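Local coordinates for NanU sialic acid binding protein (Bacteroides fragilis, PDB 4L7T) that binds sialic acid with high affinity and, as a SusD-family protein of the outer membrane, probably passes it to its partner NanO, at residues A[341-347]-A[359-365]; A[64-70]-A[320-326]; A[53-57]-A[93-99]. All blocks are in the same frame, centred on the assembly; numbering follows the deposited sequence.

Contact 1: A[341-347]-A[359-365]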
loop_
_atom_site.group_PDB
_atom_site.type_symbol
_atom_site.label_atom_id
_atom_site.label_comp_id
_atom_site.label_asym_id
_atom_site.label_seq_id
_atom_site.Cartn_x
_atom_site.Cartn_y
_atom_site.Cartn_z
ATOM N N ASP A 341 -6.359 -6.430 17.744
ATOM C CA ASP A 341 -7.582 -7.119 17.341
ATOM C C ASP A 341 -8.200 -6.752 16.005
ATOM O O ASP A 341 -8.785 -7.607 15.319
ATOM C CB ASP A 341 -8.677 -6.934 18.428
ATOM C CG ASP A 341 -8.430 -7.792 19.674
ATOM O OD1 ASP A 341 -7.534 -8.697 19.700
ATOM O OD2 ASP A 341 -9.153 -7.566 20.676
ATOM N N ALA A 342 -8.069 -5.480 15.581
ATOM C CA ALA A 342 -8.573 -5.083 14.273
ATOM C C ALA A 342 -7.677 -5.673 13.183
ATOM O O ALA A 342 -8.134 -5.853 12.091
ATOM C CB ALA A 342 -8.589 -3.556 14.126
ATOM N N SER A 343 -6.416 -5.920 13.478
ATOM C CA SER A 343 -5.447 -6.316 12.406
ATOM C C SER A 343 -5.312 -7.825 12.237
ATOM O O SER A 343 -5.046 -8.308 11.131
ATOM C CB SER A 343 -4.025 -5.777 12.692
ATOM O OG SER A 343 -4.041 -4.330 12.695
ATOM N N MET A 344 -5.424 -8.526 13.369
ATOM C CA MET A 344 -5.181 -9.999 13.362
ATOM C C MET A 344 -6.157 -10.762 14.249
ATOM O O MET A 344 -6.474 -10.266 15.356
ATOM C CB MET A 344 -3.755 -10.303 13.881
ATOM C CG MET A 344 -2.654 -10.030 12.864
ATOM S SD MET A 344 -0.964 -10.310 13.561
ATOM C CE MET A 344 -0.739 -8.890 14.625
ATOM N N THR A 345 -6.591 -11.944 13.758
ATOM C CA THR A 345 -7.310 -12.920 14.596
ATOM C C THR A 345 -6.337 -14.060 14.888
ATOM O O THR A 345 -5.664 -14.527 13.990
ATOM C CB THR A 345 -8.601 -13.372 13.924
ATOM O OG1 THR A 345 -9.461 -12.226 13.750
ATOM C CG2 THR A 345 -9.408 -14.367 14.806
ATOM N N ALA A 346 -6.311 -14.519 16.136
ATOM C CA ALA A 346 -5.592 -15.767 16.480
ATOM C C ALA A 346 -6.461 -17.042 16.337
ATOM O O ALA A 346 -7.701 -17.062 16.536
ATOM C CB ALA A 346 -5.018 -15.667 17.871
ATOM N N VAL A 347 -5.781 -18.073 15.885
ATOM C CA VAL A 347 -6.302 -19.424 15.768
ATOM C C VAL A 347 -5.762 -20.238 16.924
ATOM O O VAL A 347 -4.606 -20.109 17.307
ATOM C CB VAL A 347 -5.860 -20.064 14.407
ATOM C CG1 VAL A 347 -6.416 -21.529 14.305
ATOM C CG2 VAL A 347 -6.493 -19.254 13.240
ATOM N N ILE A 359 -2.077 -21.300 18.118
ATOM C CA ILE A 359 -1.424 -21.850 16.958
ATOM C C ILE A 359 -0.755 -20.681 16.154
ATOM O O ILE A 359 0.497 -20.635 15.988
ATOM C CB ILE A 359 -2.423 -22.590 16.074
ATOM C CG1 ILE A 359 -3.036 -23.783 16.854
ATOM C CG2 ILE A 359 -1.722 -23.136 14.795
ATOM C CD1 ILE A 359 -1.965 -24.801 17.372
ATOM N N ALA A 360 -1.569 -19.745 15.672
ATOM C CA ALA A 360 -1.037 -18.743 14.674
ATOM C C ALA A 360 -2.072 -17.686 14.367
ATOM O O ALA A 360 -3.292 -17.894 14.648
ATOM C CB ALA A 360 -0.623 -19.463 13.265
ATOM N N PRO A 361 -1.658 -16.576 13.697
ATOM C CA PRO A 361 -2.637 -15.531 13.420
ATOM C C PRO A 361 -2.981 -15.457 11.936
ATOM O O PRO A 361 -2.237 -16.023 11.144
ATOM C CB PRO A 361 -1.901 -14.281 13.880
ATOM C CG PRO A 361 -0.427 -14.485 13.427
ATOM C CD PRO A 361 -0.264 -16.066 13.620
ATOM N N PHE A 362 -4.070 -14.767 11.562
ATOM C CA PHE A 362 -4.448 -14.482 10.159
ATOM C C PHE A 362 -4.987 -13.031 10.124
ATOM O O PHE A 362 -5.318 -12.464 11.166
ATOM C CB PHE A 362 -5.422 -15.487 9.518
ATOM C CG PHE A 362 -6.791 -15.530 10.117
ATOM C CD1 PHE A 362 -7.814 -14.681 9.607
ATOM C CD2 PHE A 362 -7.098 -16.456 11.107
ATOM C CE1 PHE A 362 -9.121 -14.744 10.152
ATOM C CE2 PHE A 362 -8.363 -16.524 11.609
ATOM C CZ PHE A 362 -9.376 -15.656 11.141
ATOM N N CYS A 363 -4.944 -12.457 8.945
ATOM C CA CYS A 363 -5.320 -11.079 8.733
ATOM C C CYS A 363 -6.806 -10.863 9.077
ATOM O O CYS A 363 -7.687 -11.552 8.513
ATOM C CB CYS A 363 -5.057 -10.772 7.236
ATOM S SG CYS A 363 -5.672 -9.077 6.836
ATOM N N ASN A 364 -7.066 -9.856 9.933
ATOM C CA ASN A 364 -8.472 -9.472 10.255
ATOM C C ASN A 364 -8.817 -8.041 9.816
ATOM O O ASN A 364 -9.897 -7.496 10.113
ATOM C CB ASN A 364 -8.719 -9.624 11.727
ATOM C CG ASN A 364 -10.230 -9.655 12.100
ATOM O OD1 ASN A 364 -11.086 -10.249 11.399
ATOM N ND2 ASN A 364 -10.553 -8.931 13.180
ATOM N N LYS A 365 -7.877 -7.436 9.125
ATOM C CA LYS A 365 -8.084 -6.005 8.728
ATOM C C LYS A 365 -9.186 -5.866 7.656
ATOM O O LYS A 365 -9.905 -4.843 7.628
ATOM C CB LYS A 365 -6.778 -5.391 8.201
ATOM C CG LYS A 365 -6.975 -3.877 7.816
ATOM C CD LYS A 365 -5.613 -3.185 7.673
ATOM C CE LYS A 365 -4.992 -2.807 9.091
ATOM N NZ LYS A 365 -3.639 -2.038 8.872
HETATM O O HOH W 1 -2.224 -2.452 11.355
#
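The antiparallel hairpin of strands 344-350 and 356-363 pairs Thr345 with Phe362 as a hydrogen-bonded pair: Thr345 N to Phe362 O and Phe362 N to Thr345 O are both 2.9 Å. The two side chains lie alongside each other and point the same way. Phe362 takes the cramped rotamer with CG between its backbone N and carbonyl carbon (chi1 66°), which lays its ring beneath Thr345, whose CB makes a CH-pi contact over one face, 4.0 Å from the ring centroid. Val347 meets the same ring differently: its CG2 comes at the edge, in the ring plane, 3.6 Å from Phe362 CD2. On the other face of the hairpin, Met344 runs beside Pro361, and Tyr329 of helix 328-331 packs against both.

Where helix 339-343 gives way to strand 344-350, Asn364 of the partner segment holds the junction. Its backbone N donates to Ser343 O (2.8 Å), and its side-chain ND2 reaches Asp341 O at 3.1 Å, with that oxygen close to the amide plane. A single residue, through backbone and side chain, thus ties the last turn of the helix to the end of strand 356-363. Beyond it, a water accepts from Lys365 NZ and donates to Ser343 OG; NZ is also held by a salt bridge to Glu467 and by Met465 O, while OG bonds to Arg339 O. Toward the connecting loop, Ile359 and Ala360 both face Val347. Val347 O accepts from Ile359 N at 2.9 Å and only weakly from Ala360 N, the pattern of a classic beta bulge in a two-stranded hairpin.

Contact 2: A[64-70]-A[320-326]; sequences IYGDVPF and IRLQIRY
Asp67 spreads its carboxylate between two neighbours in 320-326. OD1 forms a salt bridge with Arg325 NH1 at 2.9 Å; the nitrogen comes from above the carboxylate plane, whereas OD1 stays near the guanidinium plane, and the two flat groups stand almost perpendicular (88°). OD2 takes the backbone N of Tyr326 on its anti side at 2.8 Å. The same oxygen lies over one face of the Tyr326 ring, and Asp67 CB adds a CH-pi contact to that ring. From there the phenol reaches on to Val68, where OH donates to the backbone O in the carbonyl plane, a short bond of 2.5 Å.

Around this core the backbones run antiparallel as a short, loosely bonded two-stranded piece, joining residues more than 200 positions apart within the SusD fold. Arg325 N donates to Ile64 O (2.8 Å), and a water bridges Asp67 O and Gln323 N. Gly66 lays its backbone against a face of the guanidinium, in a conformation that would jam a CB against the preceding carbonyl and so suits glycine.

Gln323 sets the next layer. Its chain bends at chi2 (59°), turning the amide so that OE1 accepts from Phe70 N at 3.2 Å, the nitrogen standing above the plane of the side-chain carbonyl; OE1 also sits at the edge of the Phe70 ring. NE2 donates to Ile324 O at 2.9 Å and probably also to Pro361 O of the neighbouring hairpin. Farther out, Leu322 CB makes a CH-pi contact over one face of the Tyr65 ring, whose CE1 touches Ile324 CG1 at 3.7 Å. Tyr65 OH bonds to Glu59, and Tyr300 meets the Phe70 ring edge-to-face.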
loop_
_atom_site.group_PDB
_atom_site.type_symbol
_atom_site.label_atom_id
_atom_site.label_comp_id
_atom_site.label_asym_id
_atom_site.label_seq_id
_atom_site.Cartn_x
_atom_site.Cartn_y
_atom_site.Cartn_z
ATOM N N ILE A 64 7.168 -9.348 8.046
ATOM C CA ILE A 64 5.881 -9.708 8.641
ATOM C C ILE A 64 5.553 -11.192 8.386
ATOM O O ILE A 64 4.877 -11.818 9.251
ATOM C CB ILE A 64 4.756 -8.829 7.998
ATOM C CG1 ILE A 64 4.953 -7.379 8.444
ATOM C CG2 ILE A 64 3.279 -9.398 8.405
ATOM C CD1 ILE A 64 4.222 -6.407 7.565
ATOM N N TYR A 65 6.028 -11.743 7.264
ATOM C CA TYR A 65 5.662 -13.130 6.864
ATOM C C TYR A 65 6.887 -14.033 6.883
ATOM O O TYR A 65 7.987 -13.601 7.247
ATOM C CB TYR A 65 5.036 -13.189 5.455
ATOM C CG TYR A 65 3.873 -12.193 5.316
ATOM C CD1 TYR A 65 2.589 -12.537 5.815
ATOM C CD2 TYR A 65 4.102 -10.922 4.723
ATOM C CE1 TYR A 65 1.531 -11.600 5.699
ATOM C CE2 TYR A 65 3.070 -9.952 4.618
ATOM C CZ TYR A 65 1.776 -10.345 5.074
ATOM O OH TYR A 65 0.779 -9.351 4.959
ATOM N N GLY A 66 6.644 -15.292 6.548
ATOM C CA GLY A 66 7.772 -16.241 6.379
ATOM C C GLY A 66 7.638 -17.545 7.142
ATOM O O GLY A 66 8.474 -18.451 6.952
ATOM N N ASP A 67 6.655 -17.666 8.034
ATOM C CA ASP A 67 6.436 -18.921 8.762
ATOM C C ASP A 67 5.615 -19.859 7.855
ATOM O O ASP A 67 5.214 -19.460 6.764
ATOM C CB ASP A 67 5.726 -18.692 10.088
ATOM C CG ASP A 67 6.699 -18.382 11.221
ATOM O OD1 ASP A 67 7.925 -18.619 11.035
ATOM O OD2 ASP A 67 6.319 -17.944 12.324
ATOM N N VAL A 68 5.446 -21.120 8.280
ATOM C CA VAL A 68 4.747 -22.162 7.482
ATOM C C VAL A 68 3.217 -21.931 7.674
ATOM O O VAL A 68 2.784 -21.786 8.793
ATOM C CB VAL A 68 5.198 -23.543 8.001
ATOM C CG1 VAL A 68 4.258 -24.656 7.575
ATOM C CG2 VAL A 68 6.655 -23.760 7.542
ATOM N N PRO A 69 2.425 -21.906 6.574
ATOM C CA PRO A 69 0.954 -21.779 6.774
ATOM C C PRO A 69 0.414 -22.748 7.844
ATOM O O PRO A 69 0.673 -23.978 7.792
ATOM C CB PRO A 69 0.398 -22.049 5.376
ATOM C CG PRO A 69 1.490 -21.487 4.441
ATOM C CD PRO A 69 2.773 -21.955 5.137
ATOM N N PHE A 70 -0.289 -22.257 8.863
ATOM C CA PHE A 70 -0.578 -23.130 10.055
ATOM C C PHE A 70 -1.415 -24.372 9.680
ATOM O O PHE A 70 -1.314 -25.441 10.329
ATOM C CB PHE A 70 -1.296 -22.314 11.186
ATOM C CG PHE A 70 -2.690 -21.820 10.824
ATOM C CD1 PHE A 70 -3.825 -22.605 11.115
ATOM C CD2 PHE A 70 -2.881 -20.537 10.238
ATOM C CE1 PHE A 70 -5.122 -22.188 10.790
ATOM C CE2 PHE A 70 -4.157 -20.110 9.894
ATOM C CZ PHE A 70 -5.311 -20.906 10.188
ATOM N N ILE A 320 -4.004 -19.861 2.715
ATOM C CA ILE A 320 -2.921 -19.081 3.261
ATOM C C ILE A 320 -1.680 -19.506 2.497
ATOM O O ILE A 320 -1.254 -20.702 2.543
ATOM C CB ILE A 320 -2.719 -19.363 4.719
ATOM C CG1 ILE A 320 -3.915 -18.981 5.622
ATOM C CG2 ILE A 320 -1.382 -18.658 5.209
ATOM C CD1 ILE A 320 -4.353 -17.478 5.550
ATOM N N ARG A 321 -1.068 -18.547 1.780
ATOM C CA ARG A 321 0.214 -18.764 1.098
ATOM C C ARG A 321 1.301 -17.931 1.734
ATOM O O ARG A 321 2.464 -18.232 1.638
ATOM C CB ARG A 321 0.181 -18.430 -0.397
ATOM C CG ARG A 321 -0.953 -19.145 -1.206
ATOM C CD ARG A 321 -0.737 -20.636 -1.316
ATOM N NE ARG A 321 -1.772 -21.142 -2.255
ATOM C CZ ARG A 321 -2.022 -22.443 -2.421
ATOM N NH1 ARG A 321 -1.345 -23.361 -1.702
ATOM N NH2 ARG A 321 -2.924 -22.796 -3.341
ATOM N N LEU A 322 0.885 -16.806 2.316
ATOM C CA LEU A 322 1.789 -15.926 3.101
ATOM C C LEU A 322 1.308 -16.031 4.530
ATOM O O LEU A 322 0.171 -15.590 4.874
ATOM C CB LEU A 322 1.613 -14.453 2.634
ATOM C CG LEU A 322 2.336 -14.060 1.332
ATOM C CD1 LEU A 322 1.904 -12.672 0.684
ATOM C CD2 LEU A 322 3.843 -14.024 1.488
ATOM N N GLN A 323 2.154 -16.578 5.402
ATOM C CA GLN A 323 1.816 -16.795 6.817
ATOM C C GLN A 323 2.507 -15.734 7.683
ATOM O O GLN A 323 3.741 -15.704 7.755
ATOM C CB GLN A 323 2.252 -18.240 7.221
ATOM C CG GLN A 323 2.063 -18.525 8.734
ATOM C CD GLN A 323 0.629 -18.372 9.210
ATOM O OE1 GLN A 323 -0.311 -19.059 8.710
ATOM N NE2 GLN A 323 0.426 -17.426 10.154
ATOM N N ILE A 324 1.714 -14.903 8.369
ATOM C CA ILE A 324 2.250 -13.962 9.324
ATOM C C ILE A 324 3.084 -14.719 10.365
ATOM O O ILE A 324 2.651 -15.784 10.865
ATOM C CB ILE A 324 1.074 -13.299 10.062
ATOM C CG1 ILE A 324 0.172 -12.533 9.066
ATOM C CG2 ILE A 324 1.592 -12.398 11.233
ATOM C CD1 ILE A 324 -1.249 -12.336 9.628
ATOM N N ARG A 325 4.261 -14.191 10.696
ATOM C CA ARG A 325 5.136 -14.850 11.695
ATOM C C ARG A 325 4.314 -15.084 12.991
ATOM O O ARG A 325 3.655 -14.181 13.544
ATOM C CB ARG A 325 6.382 -14.045 12.023
ATOM C CG ARG A 325 7.411 -13.894 10.954
ATOM C CD ARG A 325 8.227 -15.172 10.710
ATOM N NE ARG A 325 9.330 -14.895 9.772
ATOM C CZ ARG A 325 10.153 -15.834 9.272
ATOM N NH1 ARG A 325 10.025 -17.104 9.649
ATOM N NH2 ARG A 325 11.118 -15.501 8.412
ATOM N N TYR A 326 4.335 -16.330 13.476
ATOM C CA TYR A 326 3.491 -16.668 14.646
ATOM C C TYR A 326 3.731 -15.764 15.868
ATOM O O TYR A 326 2.777 -15.426 16.567
ATOM C CB TYR A 326 3.763 -18.106 15.109
ATOM C CG TYR A 326 3.552 -19.232 14.081
ATOM C CD1 TYR A 326 2.887 -19.032 12.899
ATOM C CD2 TYR A 326 4.041 -20.501 14.348
ATOM C CE1 TYR A 326 2.728 -20.039 11.946
ATOM C CE2 TYR A 326 3.841 -21.543 13.424
ATOM C CZ TYR A 326 3.167 -21.286 12.218
ATOM O OH TYR A 326 2.992 -22.290 11.267
HETATM O O HOH W 2 10.526 -12.715 6.799
HETATM O O HOH W 3 4.917 -17.165 5.019
#

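Contact 3: A[53-57]-A[93-99]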
loop_
_atom_site.group_PDB
_atom_site.type_symbol
_atom_site.label_atom_id
_atom_site.label_comp_id
_atom_site.label_asym_id
_atom_site.label_seq_id
_atom_site.Cartn_x
_atom_site.Cartn_y
_atom_site.Cartn_z
ATOM N N ASN A 53 -0.422 -6.087 -6.935
ATOM C CA ASN A 53 1.025 -5.779 -7.159
ATOM C C ASN A 53 1.528 -4.619 -6.291
ATOM O O ASN A 53 2.631 -4.700 -5.733
ATOM C CB ASN A 53 1.370 -5.565 -8.609
ATOM C CG ASN A 53 1.400 -6.896 -9.376
ATOM O OD1 ASN A 53 1.697 -7.936 -8.796
ATOM N ND2 ASN A 53 1.117 -6.848 -10.660
ATOM N N PHE A 54 0.688 -3.584 -6.101
ATOM C CA PHE A 54 1.045 -2.520 -5.119
ATOM C C PHE A 54 1.321 -3.149 -3.745
ATOM O O PHE A 54 2.283 -2.777 -3.120
ATOM C CB PHE A 54 -0.063 -1.440 -4.994
ATOM C CG PHE A 54 -0.359 -0.675 -6.324
ATOM C CD1 PHE A 54 0.608 -0.506 -7.291
ATOM C CD2 PHE A 54 -1.601 -0.125 -6.525
ATOM C CE1 PHE A 54 0.330 0.216 -8.485
ATOM C CE2 PHE A 54 -1.868 0.565 -7.757
ATOM C CZ PHE A 54 -0.917 0.745 -8.670
ATOM N N PHE A 55 0.494 -4.073 -3.236
ATOM C CA PHE A 55 0.737 -4.693 -1.979
ATOM C C PHE A 55 2.021 -5.520 -2.019
ATOM O O PHE A 55 2.863 -5.442 -1.095
ATOM C CB PHE A 55 -0.434 -5.639 -1.678
ATOM C CG PHE A 55 -0.222 -6.535 -0.515
ATOM C CD1 PHE A 55 -0.132 -6.034 0.797
ATOM C CD2 PHE A 55 0.058 -7.883 -0.753
ATOM C CE1 PHE A 55 0.165 -6.898 1.801
ATOM C CE2 PHE A 55 0.294 -8.766 0.281
ATOM C CZ PHE A 55 0.362 -8.307 1.543
ATOM N N LEU A 56 2.167 -6.321 -3.094
ATOM C CA LEU A 56 3.373 -7.214 -3.149
ATOM C C LEU A 56 4.652 -6.392 -3.222
ATOM O O LEU A 56 5.666 -6.795 -2.635
ATOM C CB LEU A 56 3.314 -8.135 -4.415
ATOM C CG LEU A 56 2.247 -9.218 -4.421
ATOM C CD1 LEU A 56 2.419 -10.080 -5.689
ATOM C CD2 LEU A 56 2.254 -10.121 -3.143
ATOM N N LEU A 57 4.633 -5.278 -3.955
ATOM C CA LEU A 57 5.826 -4.441 -4.021
ATOM C C LEU A 57 6.139 -3.784 -2.647
ATOM O O LEU A 57 7.280 -3.518 -2.344
ATOM C CB LEU A 57 5.660 -3.362 -5.099
ATOM C CG LEU A 57 5.618 -3.952 -6.554
ATOM C CD1 LEU A 57 5.256 -2.783 -7.452
ATOM C CD2 LEU A 57 7.011 -4.534 -6.922
ATOM N N ILE A 93 7.145 -11.195 -9.232
ATOM C CA ILE A 93 6.220 -10.402 -10.057
ATOM C C ILE A 93 6.791 -10.282 -11.472
ATOM O O ILE A 93 8.014 -10.169 -11.613
ATOM C CB ILE A 93 6.145 -8.963 -9.474
ATOM C CG1 ILE A 93 5.461 -8.945 -8.128
ATOM C CG2 ILE A 93 5.312 -8.074 -10.404
ATOM C CD1 ILE A 93 5.546 -7.505 -7.373
ATOM N N SER A 94 5.954 -10.300 -12.507
ATOM C CA SER A 94 6.449 -10.193 -13.883
ATOM C C SER A 94 5.991 -8.921 -14.539
ATOM O O SER A 94 5.040 -8.290 -14.056
ATOM C CB SER A 94 5.863 -11.340 -14.742
ATOM O OG SER A 94 6.269 -12.594 -14.220
ATOM N N ASN A 95 6.642 -8.587 -15.656
ATOM C CA ASN A 95 6.195 -7.567 -16.622
ATOM C C ASN A 95 5.964 -6.188 -15.919
ATOM O O ASN A 95 4.967 -5.538 -16.193
ATOM C CB ASN A 95 4.886 -8.052 -17.347
ATOM C CG ASN A 95 4.989 -9.535 -17.873
ATOM O OD1 ASN A 95 4.027 -10.339 -17.789
ATOM N ND2 ASN A 95 6.148 -9.853 -18.465
ATOM N N PHE A 96 6.889 -5.769 -15.048
ATOM C CA PHE A 96 6.814 -4.471 -14.371
ATOM C C PHE A 96 5.477 -4.272 -13.726
ATOM O O PHE A 96 4.966 -3.129 -13.735
ATOM C CB PHE A 96 7.216 -3.299 -15.304
ATOM C CG PHE A 96 8.620 -3.420 -15.839
ATOM C CD1 PHE A 96 9.742 -3.141 -15.019
ATOM C CD2 PHE A 96 8.839 -3.896 -17.148
ATOM C CE1 PHE A 96 11.020 -3.300 -15.455
ATOM C CE2 PHE A 96 10.158 -4.103 -17.571
ATOM C CZ PHE A 96 11.235 -3.772 -16.751
ATOM N N ALA A 97 4.899 -5.364 -13.183
ATOM C CA ALA A 97 3.687 -5.392 -12.369
ATOM C C ALA A 97 2.467 -4.959 -13.220
ATOM O O ALA A 97 1.472 -4.547 -12.669
ATOM C CB ALA A 97 3.825 -4.456 -11.067
ATOM N N GLY A 98 2.610 -4.986 -14.566
ATOM C CA GLY A 98 1.457 -4.632 -15.412
ATOM C C GLY A 98 1.295 -3.124 -15.506
ATOM O O GLY A 98 0.274 -2.660 -16.056
ATOM N N MET A 99 2.256 -2.357 -15.029
ATOM C CA MET A 99 2.077 -0.879 -14.921
ATOM C C MET A 99 2.079 -0.128 -16.255
ATOM O O MET A 99 1.363 0.861 -16.390
ATOM C CB MET A 99 3.038 -0.244 -13.927
ATOM C CG MET A 99 2.704 -0.697 -12.534
ATOM S SD MET A 99 3.641 0.168 -11.263
ATOM C CE MET A 99 2.903 -0.720 -9.944
HETATM O O HOH W 4 2.325 -8.293 -13.394
#
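With CG opposite its carbonyl carbon (chi1 -75°), Asn53 sends its amide out from helix 51-58 toward Ala97; Ile93 has CG1 in the corresponding position (chi1 -68°) and continues extended, so that CD1 reaches in between Leu56 and Leu57. The contact sets this helix of the largely alpha-helical SusD fold against the loop that leads into helix 99-115. From Asn95 to Gly98 the loop has positive phi throughout, winding in a left-handed sense, with backbone bonds from Ala97 N to Ser94 O and from Gly98 N to Asn95 O.

That turn presents both a methyl and a carbonyl to Asn53. Asn53 ND2 donates to Ala97 O at 3.1 Å; the bond is bent (144° at the hydrogen), the nitrogen stands above the carbonyl plane, and the oxygen is tilted from the amide plane. Ala97 CB meanwhile rests 3.6 Å from Asn53 CB. A water that donates to Ser94 O at 2.8 Å accepts a weak bond from ND2, giving the amide a second link to the turn. Ile93 slides past Asn53 in the opposite direction, its CG1 4.0 Å from Asn53 OD1.

The rest is apolar. The loop residue Trp495 touches both Ile93 and Leu57. Leu57 CD1 lies 4.2 Å from Ala97 CB and also faces the side chain of Met99, whose terminal methyl is doubtfully placed. His141 of helix 121-146 stacks on Phe54 and also touches Met99. Ile93 crosses Leu57 at about a right angle, and its CD1 presses tightly on Leu57 CD2 at 3.3 Å, beside Leu56 CB at 3.8 Å.

Contacts 1 and 2 are neighbours, with centres about 11 Å apart on the same side of the chain's centre. They meet directly: Ala360 of the hairpin packs on Phe70 and Tyr326, and Pro361 on Ile324. Contact 3 lies deeper, about 12 Å from the chain centre against 19 Å for the others, and reaches contact 2 through Phe55, which touches Tyr65 and Leu322; helix 51-58 leads on to strand 65-67. The chemistry follows: backbone strand pairing, broken by a bulge, in the mostly buried hairpin, side-chain-to-backbone bonds and a salt bridge in the partly buried 64-70/320-326 pairing, and mainly aliphatic packing with one direct amide bond in contact 3.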